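Local coordinates for protein metallocarboxypeptidase (Trypanosoma cruzi, PDB 3DWC) that probably removes single amino acids from the C-terminus of peptides with broad specificity, sparing proline, as a cobalt-bound metallocarboxypeptidase of the M32 family, at residues Gln307-Phe317 and Asp447-Ile458; Leu425-Cys436 and Ala482-Tyr492. All blocks are in the same frame, centred on the assembly; numbering follows the deposited sequence.

Contact 1 of 2, residues Gln307-Phe317 and Asp447-Ile458; sequences QIGRSGAFMEF and DDCIRKGDLGKI. With GLY (glycine), chain O; ALA (alanine), chain P; SO4 (sulfate ion), chain R.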
loop_
_atom_site.group_PDB
_atom_site.type_symbol
_atom_site.label_atom_id
_atom_site.label_comp_id
_atom_site.label_asym_id
_atom_site.label_seq_id
_atom_site.Cartn_x
_atom_site.Cartn_y
_atom_site.Cartn_z
ATOM N N GLN B 307 13.817 -18.040 -22.990
ATOM C CA GLN B 307 14.145 -19.448 -23.117
ATOM C C GLN B 307 12.912 -20.327 -23.211
ATOM O O GLN B 307 12.931 -21.332 -23.926
ATOM C CB GLN B 307 15.079 -19.907 -21.999
ATOM C CG GLN B 307 16.468 -19.256 -22.008
ATOM C CD GLN B 307 17.284 -19.572 -23.256
ATOM O OE1 GLN B 307 18.039 -18.737 -23.735
ATOM N NE2 GLN B 307 17.180 -20.785 -23.749
ATOM N N ILE B 308 11.846 -19.964 -22.512
ATOM C CA ILE B 308 10.601 -20.684 -22.594
ATOM C C ILE B 308 9.604 -19.905 -23.460
ATOM O O ILE B 308 9.114 -20.400 -24.484
ATOM C CB ILE B 308 9.988 -20.946 -21.194
ATOM C CG1 ILE B 308 10.946 -21.790 -20.355
ATOM C CG2 ILE B 308 8.558 -21.615 -21.335
ATOM C CD1 ILE B 308 10.561 -21.933 -18.904
ATOM N N GLY B 309 9.323 -18.688 -23.037
ATOM C CA GLY B 309 8.277 -17.833 -23.657
ATOM C C GLY B 309 8.273 -17.618 -25.157
ATOM O O GLY B 309 7.202 -17.568 -25.772
ATOM N N ARG B 310 9.443 -17.455 -25.760
ATOM C CA ARG B 310 9.546 -17.219 -27.207
ATOM C C ARG B 310 9.939 -18.459 -27.984
ATOM O O ARG B 310 10.267 -18.365 -29.179
ATOM C CB ARG B 310 10.579 -16.106 -27.459
ATOM C CG ARG B 310 10.094 -14.749 -26.832
ATOM C CD ARG B 310 10.757 -13.623 -27.448
ATOM N NE ARG B 310 10.592 -12.355 -26.726
ATOM C CZ ARG B 310 9.707 -11.411 -27.037
ATOM N NH1 ARG B 310 9.702 -10.253 -26.355
ATOM N NH2 ARG B 310 8.806 -11.602 -28.013
ATOM N N SER B 311 9.944 -19.609 -27.325
ATOM C CA SER B 311 10.320 -20.860 -28.000
ATOM C C SER B 311 9.226 -21.388 -28.904
ATOM O O SER B 311 8.040 -21.125 -28.670
ATOM C CB SER B 311 10.681 -21.927 -26.991
ATOM O OG SER B 311 9.564 -22.394 -26.230
ATOM N N GLY B 312 9.625 -22.149 -29.941
ATOM C CA GLY B 312 8.656 -22.832 -30.797
ATOM C C GLY B 312 7.741 -23.763 -30.029
ATOM O O GLY B 312 6.572 -23.819 -30.300
ATOM N N ALA B 313 8.305 -24.528 -29.080
ATOM C CA ALA B 313 7.536 -25.441 -28.215
ATOM C C ALA B 313 6.425 -24.732 -27.476
ATOM O O ALA B 313 5.314 -25.244 -27.360
ATOM C CB ALA B 313 8.488 -26.178 -27.203
ATOM N N PHE B 314 6.726 -23.568 -26.920
ATOM C CA PHE B 314 5.718 -22.809 -26.198
ATOM C C PHE B 314 4.617 -22.291 -27.126
ATOM O O PHE B 314 3.467 -22.131 -26.709
ATOM C CB PHE B 314 6.409 -21.697 -25.483
ATOM C CG PHE B 314 5.548 -20.929 -24.550
ATOM C CD1 PHE B 314 5.244 -21.418 -23.326
ATOM C CD2 PHE B 314 5.097 -19.674 -24.900
ATOM C CE1 PHE B 314 4.515 -20.679 -22.425
ATOM C CE2 PHE B 314 4.324 -18.939 -24.014
ATOM C CZ PHE B 314 4.055 -19.460 -22.762
ATOM N N MET B 315 4.948 -22.024 -28.389
ATOM C CA MET B 315 3.918 -21.607 -29.343
ATOM C C MET B 315 2.833 -22.662 -29.502
ATOM O O MET B 315 1.673 -22.350 -29.789
ATOM C CB MET B 315 4.550 -21.254 -30.706
ATOM C CG MET B 315 5.502 -20.042 -30.663
ATOM S SD MET B 315 4.830 -18.543 -29.876
ATOM C CE MET B 315 5.517 -18.631 -28.242
ATOM N N GLU B 316 3.241 -23.924 -29.378
ATOM C CA GLU B 316 2.337 -25.042 -29.480
ATOM C C GLU B 316 1.337 -25.081 -28.349
ATOM O O GLU B 316 0.159 -25.376 -28.555
ATOM C CB GLU B 316 3.117 -26.339 -29.488
ATOM C CG GLU B 316 4.048 -26.447 -30.644
ATOM C CD GLU B 316 4.663 -27.843 -30.759
ATOM O OE1 GLU B 316 3.961 -28.837 -30.417
ATOM O OE2 GLU B 316 5.854 -27.907 -31.149
ATOM N N PHE B 317 1.828 -24.792 -27.141
ATOM C CA PHE B 317 0.959 -24.533 -26.022
ATOM C C PHE B 317 0.132 -23.211 -26.117
ATOM O O PHE B 317 -1.052 -23.168 -25.783
ATOM C CB PHE B 317 1.778 -24.524 -24.742
ATOM C CG PHE B 317 0.928 -24.526 -23.506
ATOM C CD1 PHE B 317 0.326 -25.698 -23.053
ATOM C CD2 PHE B 317 0.749 -23.357 -22.775
ATOM C CE1 PHE B 317 -0.470 -25.703 -21.895
ATOM C CE2 PHE B 317 -0.033 -23.357 -21.612
ATOM C CZ PHE B 317 -0.641 -24.541 -21.181
ATOM N N ASP B 447 11.387 -29.941 -24.053
ATOM C CA ASP B 447 10.393 -29.562 -25.070
ATOM C C ASP B 447 8.971 -30.031 -24.731
ATOM O O ASP B 447 8.003 -29.272 -24.908
ATOM C CB ASP B 447 10.789 -30.054 -26.447
ATOM C CG ASP B 447 11.964 -29.291 -27.032
ATOM O OD1 ASP B 447 12.286 -28.187 -26.528
ATOM O OD2 ASP B 447 12.563 -29.817 -28.001
ATOM N N ASP B 448 8.849 -31.236 -24.190
ATOM C CA ASP B 448 7.542 -31.745 -23.790
ATOM C C ASP B 448 6.945 -30.940 -22.652
ATOM O O ASP B 448 5.756 -30.650 -22.693
ATOM C CB ASP B 448 7.589 -33.224 -23.383
ATOM C CG ASP B 448 7.727 -34.130 -24.540
ATOM O OD1 ASP B 448 7.667 -33.611 -25.667
ATOM O OD2 ASP B 448 7.913 -35.361 -24.326
ATOM N N CYS B 449 7.753 -30.600 -21.635
ATOM C CA CYS B 449 7.317 -29.719 -20.553
ATOM C C CYS B 449 6.801 -28.381 -21.064
ATOM O O CYS B 449 5.746 -27.915 -20.650
ATOM C CB CYS B 449 8.459 -29.453 -19.563
ATOM S SG CYS B 449 9.046 -30.934 -18.649
ATOM N N ILE B 450 7.565 -27.749 -21.945
ATOM C CA ILE B 450 7.181 -26.468 -22.494
ATOM C C ILE B 450 5.909 -26.580 -23.339
ATOM O O ILE B 450 4.946 -25.875 -23.083
ATOM C CB ILE B 450 8.343 -25.815 -23.313
ATOM C CG1 ILE B 450 9.553 -25.476 -22.400
ATOM C CG2 ILE B 450 7.851 -24.534 -24.007
ATOM C CD1 ILE B 450 10.886 -25.042 -23.132
ATOM N N ARG B 451 5.883 -27.473 -24.323
ATOM C CA ARG B 451 4.744 -27.533 -25.230
ATOM C C ARG B 451 3.435 -27.951 -24.558
ATOM O O ARG B 451 2.371 -27.575 -25.029
ATOM C CB ARG B 451 5.070 -28.380 -26.481
ATOM C CG ARG B 451 4.959 -29.839 -26.346
ATOM C CD ARG B 451 5.614 -30.539 -27.577
ATOM N NE ARG B 451 5.675 -31.965 -27.353
ATOM C CZ ARG B 451 4.614 -32.774 -27.383
ATOM N NH1 ARG B 451 4.785 -34.069 -27.155
ATOM N NH2 ARG B 451 3.383 -32.315 -27.666
ATOM N N LYS B 452 3.525 -28.692 -23.455
ATOM C CA LYS B 452 2.374 -29.057 -22.664
ATOM C C LYS B 452 2.103 -28.097 -21.477
ATOM O O LYS B 452 1.168 -28.331 -20.729
ATOM C CB LYS B 452 2.550 -30.474 -22.088
ATOM C CG LYS B 452 2.661 -31.588 -23.122
ATOM C CD LYS B 452 2.778 -32.942 -22.425
ATOM C CE LYS B 452 3.030 -34.102 -23.435
ATOM N NZ LYS B 452 3.164 -35.417 -22.738
ATOM N N GLY B 453 2.909 -27.055 -21.287
ATOM C CA GLY B 453 2.670 -26.126 -20.191
ATOM C C GLY B 453 2.767 -26.774 -18.810
ATOM O O GLY B 453 2.024 -26.425 -17.892
ATOM N N ASP B 454 3.701 -27.731 -18.709
ATOM C CA ASP B 454 3.987 -28.538 -17.537
ATOM C C ASP B 454 5.412 -28.229 -17.064
ATOM O O ASP B 454 6.354 -29.012 -17.278
ATOM C CB ASP B 454 3.899 -30.009 -17.972
ATOM C CG ASP B 454 3.718 -30.945 -16.831
ATOM O OD1 ASP B 454 3.502 -30.443 -15.714
ATOM O OD2 ASP B 454 3.785 -32.204 -17.065
ATOM N N LEU B 455 5.566 -27.099 -16.397
ATOM C CA LEU B 455 6.908 -26.557 -16.127
ATOM C C LEU B 455 7.588 -26.992 -14.849
ATOM O O LEU B 455 8.742 -26.685 -14.649
ATOM C CB LEU B 455 6.917 -25.036 -16.188
ATOM C CG LEU B 455 6.416 -24.422 -17.497
ATOM C CD1 LEU B 455 6.368 -22.910 -17.310
ATOM C CD2 LEU B 455 7.269 -24.805 -18.715
ATOM N N GLY B 456 6.920 -27.764 -14.015
ATOM C CA GLY B 456 7.450 -28.081 -12.687
ATOM C C GLY B 456 8.872 -28.635 -12.644
ATOM O O GLY B 456 9.609 -28.354 -11.706
ATOM N N LYS B 457 9.250 -29.446 -13.626
ATOM C CA LYS B 457 10.583 -30.092 -13.606
ATOM C C LYS B 457 11.644 -29.023 -13.912
ATOM O O LYS B 457 12.800 -29.021 -13.389
ATOM C CB LYS B 457 10.645 -31.190 -14.645
ATOM C CG LYS B 457 10.083 -32.516 -14.199
ATOM C CD LYS B 457 10.038 -33.467 -15.358
ATOM C CE LYS B 457 9.473 -34.797 -14.935
ATOM N NZ LYS B 457 9.797 -35.830 -15.968
ATOM N N ILE B 458 11.233 -28.089 -14.764
ATOM C CA ILE B 458 12.111 -27.013 -15.141
ATOM C C ILE B 458 12.242 -26.086 -13.947
ATOM O O ILE B 458 13.355 -25.775 -13.546
ATOM C CB ILE B 458 11.648 -26.286 -16.403
ATOM C CG1 ILE B 458 11.545 -27.233 -17.613
ATOM C CG2 ILE B 458 12.649 -25.154 -16.792
ATOM C CD1 ILE B 458 10.889 -26.491 -18.849
HETATM N N GLY O . 4.416 -28.972 -13.794
HETATM C CA GLY O . 3.816 -29.928 -12.823
HETATM C C GLY O . 4.739 -30.438 -11.732
HETATM O O GLY O . 4.582 -30.084 -10.549
HETATM N N ALA P . 5.717 -31.246 -12.156
HETATM C CA ALA P . 6.562 -32.071 -11.267
HETATM C C ALA P . 7.643 -31.260 -10.546
HETATM O O ALA P . 8.798 -31.689 -10.437
HETATM C CB ALA P . 7.200 -33.223 -12.071
HETATM S S SO4 R . 1.361 -35.380 -28.063
HETATM O O1 SO4 R . 0.545 -36.290 -28.868
HETATM O O2 SO4 R . 1.937 -36.083 -26.911
HETATM O O3 SO4 R . 2.410 -34.842 -28.928
HETATM O O4 SO4 R . 0.525 -34.291 -27.557
#
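Ile450 does most of the apolar work here, against the turn where helix 294-309 gives way to helix 312-326. Its CG2 branch, set anti to the backbone N, lies 3.5 Å from Phe314 CB, 3.7 Å from Ala313 CB and 4.0 Å from Ile308 CG2. Ile308 goes on to brush Leu455 and Ile458.

The aromatic part belongs to Phe317. Gly453, the positive-phi residue of the Schellman motif that ends helix 443-451, slides its CA over one ring face, a CH-pi contact 3.7 Å from the centroid and 15° off the normal. Phe218 and Val222 of helix 209-222 also touch the Phe317 side chain.

No hydrogen bond crosses between the segments; a CA-H...O contact runs from Arg451 CA to Ala313 O at 3.2 Å. Ser311 OG donates to Ile308 O, on a lone pair in the carbonyl plane, and caps the next helix by accepting from Phe314 N at 3.1 Å. Arg451 NE makes a salt bridge with Asp448 OD1, and its NH1 and NH2 weakly hold a sulfate, probably from the crystallisation liquor.

Helices 312-317 and 447-451, whose short segments run 37° apart, thus meet through the Ile450 methyl and the Phe317 ring on the Gly453 turn. Opposite charges lie near each other on the outer side, Glu316 OE1 and Arg451 NH2 being 4.5 Å apart, beyond a salt bridge.

Contact 2 of 2, residues Leu425-Cys436 and Ala482-Tyr492; sequences LGAMVAAQLMSC and ATGETLNPEHY. With SO4 (sulfate ion), chain S; SO4 (sulfate ion), chain V.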
loop_
_atom_site.group_PDB
_atom_site.type_symbol
_atom_site.label_atom_id
_atom_site.label_comp_id
_atom_site.label_asym_id
_atom_site.label_seq_id
_atom_site.Cartn_x
_atom_site.Cartn_y
_atom_site.Cartn_z
ATOM N N LEU B 425 24.152 -9.565 -19.408
ATOM C CA LEU B 425 24.590 -10.626 -18.481
ATOM C C LEU B 425 23.424 -11.536 -18.104
ATOM O O LEU B 425 23.565 -12.765 -17.991
ATOM C CB LEU B 425 25.223 -10.040 -17.203
ATOM C CG LEU B 425 26.431 -9.131 -17.355
ATOM C CD1 LEU B 425 26.810 -8.556 -15.959
ATOM C CD2 LEU B 425 27.656 -9.828 -18.077
ATOM N N GLY B 426 22.250 -10.938 -17.910
ATOM C CA GLY B 426 21.014 -11.716 -17.666
ATOM C C GLY B 426 20.658 -12.645 -18.797
ATOM O O GLY B 426 20.313 -13.859 -18.584
ATOM N N ALA B 427 20.768 -12.137 -20.028
ATOM C CA ALA B 427 20.471 -12.953 -21.183
ATOM C C ALA B 427 21.434 -14.135 -21.275
ATOM O O ALA B 427 21.059 -15.266 -21.671
ATOM C CB ALA B 427 20.457 -12.101 -22.496
ATOM N N MET B 428 22.690 -13.889 -20.924
ATOM C CA MET B 428 23.683 -14.926 -20.922
ATOM C C MET B 428 23.502 -15.974 -19.844
ATOM O O MET B 428 23.695 -17.180 -20.101
ATOM C CB MET B 428 25.074 -14.250 -20.772
ATOM C CG MET B 428 25.457 -13.484 -21.968
ATOM S SD MET B 428 26.926 -12.498 -21.710
ATOM C CE MET B 428 26.807 -11.437 -23.160
ATOM N N VAL B 429 23.145 -15.542 -18.631
ATOM C CA VAL B 429 22.776 -16.430 -17.520
ATOM C C VAL B 429 21.615 -17.332 -17.914
ATOM O O VAL B 429 21.638 -18.558 -17.730
ATOM C CB VAL B 429 22.448 -15.648 -16.197
ATOM C CG1 VAL B 429 21.722 -16.512 -15.132
ATOM C CG2 VAL B 429 23.719 -14.924 -15.638
ATOM N N ALA B 430 20.604 -16.735 -18.503
ATOM C CA ALA B 430 19.435 -17.492 -18.928
ATOM C C ALA B 430 19.763 -18.626 -19.908
ATOM O O ALA B 430 19.253 -19.742 -19.759
ATOM C CB ALA B 430 18.380 -16.548 -19.493
ATOM N N ALA B 431 20.626 -18.335 -20.888
ATOM C CA ALA B 431 21.005 -19.284 -21.929
ATOM C C ALA B 431 21.837 -20.389 -21.349
ATOM O O ALA B 431 21.619 -21.510 -21.677
ATOM C CB ALA B 431 21.801 -18.555 -23.060
ATOM N N GLN B 432 22.785 -20.037 -20.484
ATOM C CA GLN B 432 23.638 -20.968 -19.778
ATOM C C GLN B 432 22.828 -21.935 -18.877
ATOM O O GLN B 432 23.081 -23.102 -18.832
ATOM C CB GLN B 432 24.679 -20.220 -18.948
ATOM C CG GLN B 432 25.774 -21.155 -18.339
ATOM C CD GLN B 432 27.081 -20.431 -18.000
ATOM O OE1 GLN B 432 27.474 -19.513 -18.700
ATOM N NE2 GLN B 432 27.780 -20.889 -16.945
ATOM N N LEU B 433 21.909 -21.396 -18.108
ATOM C CA LEU B 433 21.038 -22.206 -17.253
ATOM C C LEU B 433 20.160 -23.201 -18.025
ATOM O O LEU B 433 20.032 -24.359 -17.633
ATOM C CB LEU B 433 20.128 -21.241 -16.450
ATOM C CG LEU B 433 19.911 -21.377 -14.942
ATOM C CD1 LEU B 433 18.483 -20.861 -14.601
ATOM C CD2 LEU B 433 20.191 -22.777 -14.261
ATOM N N MET B 434 19.543 -22.733 -19.084
ATOM C CA MET B 434 18.722 -23.584 -19.957
ATOM C C MET B 434 19.559 -24.630 -20.646
ATOM O O MET B 434 19.108 -25.768 -20.743
ATOM C CB MET B 434 17.923 -22.773 -21.005
ATOM C CG MET B 434 16.997 -23.618 -21.881
ATOM S SD MET B 434 15.829 -24.677 -20.951
ATOM C CE MET B 434 14.432 -23.502 -20.811
ATOM N N SER B 435 20.788 -24.299 -21.061
ATOM C CA SER B 435 21.664 -25.331 -21.626
ATOM C C SER B 435 21.879 -26.470 -20.675
ATOM O O SER B 435 21.824 -27.578 -21.074
ATOM C CB SER B 435 23.068 -24.800 -22.020
ATOM O OG SER B 435 22.901 -23.933 -23.106
ATOM N N CYS B 436 22.231 -26.153 -19.432
ATOM C CA CYS B 436 22.369 -27.121 -18.362
ATOM C C CYS B 436 21.100 -27.931 -18.095
ATOM O O CYS B 436 21.124 -29.173 -17.981
ATOM C CB CYS B 436 22.777 -26.387 -17.069
ATOM S SG CYS B 436 22.930 -27.503 -15.680
ATOM N N ALA B 482 25.941 -24.560 -10.260
ATOM C CA ALA B 482 24.690 -24.733 -10.960
ATOM C C ALA B 482 24.857 -25.317 -12.348
ATOM O O ALA B 482 23.991 -26.042 -12.817
ATOM C CB ALA B 482 23.953 -23.371 -11.091
ATOM N N THR B 483 25.904 -24.924 -13.053
ATOM C CA THR B 483 25.998 -25.199 -14.488
ATOM C C THR B 483 27.358 -25.756 -14.898
ATOM O O THR B 483 27.565 -26.043 -16.064
ATOM C CB THR B 483 25.777 -23.889 -15.321
ATOM O OG1 THR B 483 26.880 -22.997 -15.104
ATOM C CG2 THR B 483 24.435 -23.205 -14.958
ATOM N N GLY B 484 28.298 -25.854 -13.972
ATOM C CA GLY B 484 29.573 -26.457 -14.277
ATOM C C GLY B 484 30.679 -25.461 -14.567
ATOM O O GLY B 484 31.826 -25.846 -14.648
ATOM N N GLU B 485 30.345 -24.189 -14.745
ATOM C CA GLU B 485 31.351 -23.198 -15.069
ATOM C C GLU B 485 30.856 -21.795 -14.709
ATOM O O GLU B 485 29.676 -21.577 -14.437
ATOM C CB GLU B 485 31.690 -23.245 -16.573
ATOM C CG GLU B 485 30.514 -22.876 -17.464
ATOM C CD GLU B 485 30.774 -23.020 -18.953
ATOM O OE1 GLU B 485 31.918 -22.850 -19.411
ATOM O OE2 GLU B 485 29.800 -23.283 -19.680
ATOM N N THR B 486 31.799 -20.860 -14.725
ATOM C CA THR B 486 31.538 -19.446 -14.548
ATOM C C THR B 486 30.750 -18.859 -15.780
ATOM O O THR B 486 30.604 -19.523 -16.776
ATOM C CB THR B 486 32.924 -18.764 -14.256
ATOM O OG1 THR B 486 32.712 -17.545 -13.549
ATOM C CG2 THR B 486 33.706 -18.477 -15.493
ATOM N N LEU B 487 30.272 -17.620 -15.736
ATOM C CA LEU B 487 29.481 -17.070 -16.856
ATOM C C LEU B 487 30.264 -17.119 -18.149
ATOM O O LEU B 487 31.386 -16.644 -18.202
ATOM C CB LEU B 487 28.927 -15.655 -16.563
ATOM C CG LEU B 487 27.967 -14.995 -17.578
ATOM C CD1 LEU B 487 26.763 -15.860 -17.914
ATOM C CD2 LEU B 487 27.546 -13.699 -16.999
ATOM N N ASN B 488 29.669 -17.774 -19.156
ATOM C CA ASN B 488 30.278 -18.010 -20.454
ATOM C C ASN B 488 29.306 -17.568 -21.578
ATOM O O ASN B 488 28.255 -18.175 -21.759
ATOM C CB ASN B 488 30.563 -19.502 -20.577
ATOM C CG ASN B 488 31.231 -19.892 -21.887
ATOM O OD1 ASN B 488 31.266 -19.117 -22.822
ATOM N ND2 ASN B 488 31.735 -21.146 -21.957
ATOM N N PRO B 489 29.656 -16.533 -22.339
ATOM C CA PRO B 489 28.728 -16.078 -23.387
ATOM C C PRO B 489 28.523 -17.012 -24.582
ATOM O O PRO B 489 27.697 -16.707 -25.429
ATOM C CB PRO B 489 29.341 -14.742 -23.849
ATOM C CG PRO B 489 30.703 -14.806 -23.508
ATOM C CD PRO B 489 30.837 -15.665 -22.280
ATOM N N GLU B 490 29.262 -18.114 -24.674
ATOM C CA GLU B 490 29.097 -19.019 -25.809
ATOM C C GLU B 490 27.720 -19.661 -25.855
ATOM O O GLU B 490 27.216 -19.921 -26.924
ATOM C CB GLU B 490 30.184 -20.104 -25.832
ATOM C CG GLU B 490 31.599 -19.568 -25.949
ATOM C CD GLU B 490 31.822 -18.624 -27.124
ATOM O OE1 GLU B 490 31.418 -18.950 -28.272
ATOM O OE2 GLU B 490 32.429 -17.552 -26.871
ATOM N N HIS B 491 27.117 -19.915 -24.692
ATOM C CA HIS B 491 25.749 -20.411 -24.645
ATOM C C HIS B 491 24.718 -19.460 -25.278
ATOM O O HIS B 491 23.820 -19.906 -25.995
ATOM C CB HIS B 491 25.356 -20.774 -23.205
ATOM C CG HIS B 491 26.314 -21.708 -22.539
ATOM N ND1 HIS B 491 26.386 -23.049 -22.851
ATOM C CD2 HIS B 491 27.278 -21.486 -21.618
ATOM C CE1 HIS B 491 27.325 -23.616 -22.121
ATOM N NE2 HIS B 491 27.892 -22.687 -21.374
ATOM N N TYR B 492 24.890 -18.153 -25.060
ATOM C CA TYR B 492 23.962 -17.138 -25.598
ATOM C C TYR B 492 24.137 -17.103 -27.104
ATOM O O TYR B 492 23.177 -17.085 -27.831
ATOM C CB TYR B 492 24.319 -15.783 -24.963
ATOM C CG TYR B 492 23.423 -14.591 -25.223
ATOM C CD1 TYR B 492 22.026 -14.704 -25.307
ATOM C CD2 TYR B 492 23.971 -13.330 -25.301
ATOM C CE1 TYR B 492 21.229 -13.587 -25.476
ATOM C CE2 TYR B 492 23.165 -12.203 -25.488
ATOM C CZ TYR B 492 21.810 -12.341 -25.571
ATOM O OH TYR B 492 21.055 -11.205 -25.754
HETATM S S SO4 S . 35.467 -21.816 -14.689
HETATM O O1 SO4 S . 36.239 -20.829 -13.923
HETATM O O2 SO4 S . 34.588 -22.593 -13.817
HETATM O O3 SO4 S . 34.753 -21.097 -15.744
HETATM O O4 SO4 S . 36.359 -22.793 -15.316
HETATM S S SO4 V . 32.141 -23.274 -25.140
HETATM O O1 SO4 V . 32.692 -24.583 -25.508
HETATM O O2 SO4 V . 33.181 -22.459 -24.494
HETATM O O3 SO4 V . 31.774 -22.576 -26.374
HETATM O O4 SO4 V . 30.956 -23.486 -24.284
HETATM O O HOH W 1 25.648 -17.501 -22.053
HETATM O O HOH W 2 25.145 -24.852 -25.354
#
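The loop between helix 475-483 and helix 490-501 lies against helix 421-441, and the amide of Gln432 is what it closes on. With CG anti to the backbone N (chi1 -171°) and the chain extended beyond it, the amide reaches in among the loop's polar atoms. Gln432 OE1 takes Asn488 N at 2.8 Å, on a lone pair in the carbonyl plane. Gln432 NE2 donates to Thr483 OG1 at 2.9 Å, almost straight at 171°, and to Thr486 O at 3.1 Å. Both acceptors lie close to the amide plane, although NE2 comes to Thr486 O from above that carbonyl's own plane. Thr483 OG1 is bonded to Leu479 O as well.

A second shell stiffens the loop. His491 NE2 meets Glu485 OE2 in the ring plane at 2.6 Å, Asn488 ND2 bonds the other oxygen, OE1, and Asn488 OD1 caps the following helix at Glu490 N. The imidazole crosses Gln432 at a slant, its plane 51° from the amide, with His491 CD2 3.6 Å from Gln432 CG. A water joins Met428 O to Asn488 O.

Apolar groups fill in beside the amide. Leu487 CD1 rests 3.7 Å from Met428 CB, and Ala427 CB sits 3.4 Å from Tyr492 CZ, while Met428 SD leans on Pro489 CB.

Three bonds thus hold a buried amide at both its oxygen and its nitrogen, which fixes which way round it sits and ties an irregular loop to one helix position.

Helix 421-441 joins the two contacts: it supplies one side of contact 2, and its Ala431 and Met434 pack on Gln307 of contact 1, with Met434 also reaching Ile308. Next in the chain comes helix 443-451 of contact 1, and helix 456-467 leads similarly to helix 475-483 of contact 2. Contact 2 is buried, its centre about 15 Å from the chain's centre, and combines apolar packing with directed hydrogen bonds. Contact 1 is partly buried, its centre about 22 Å from the chain's centre; it has no hydrogen bond between its segments and depends on fit. The 447-458 segment also carries Asp454, whose OD1 accepts from the bound glycine's nitrogen.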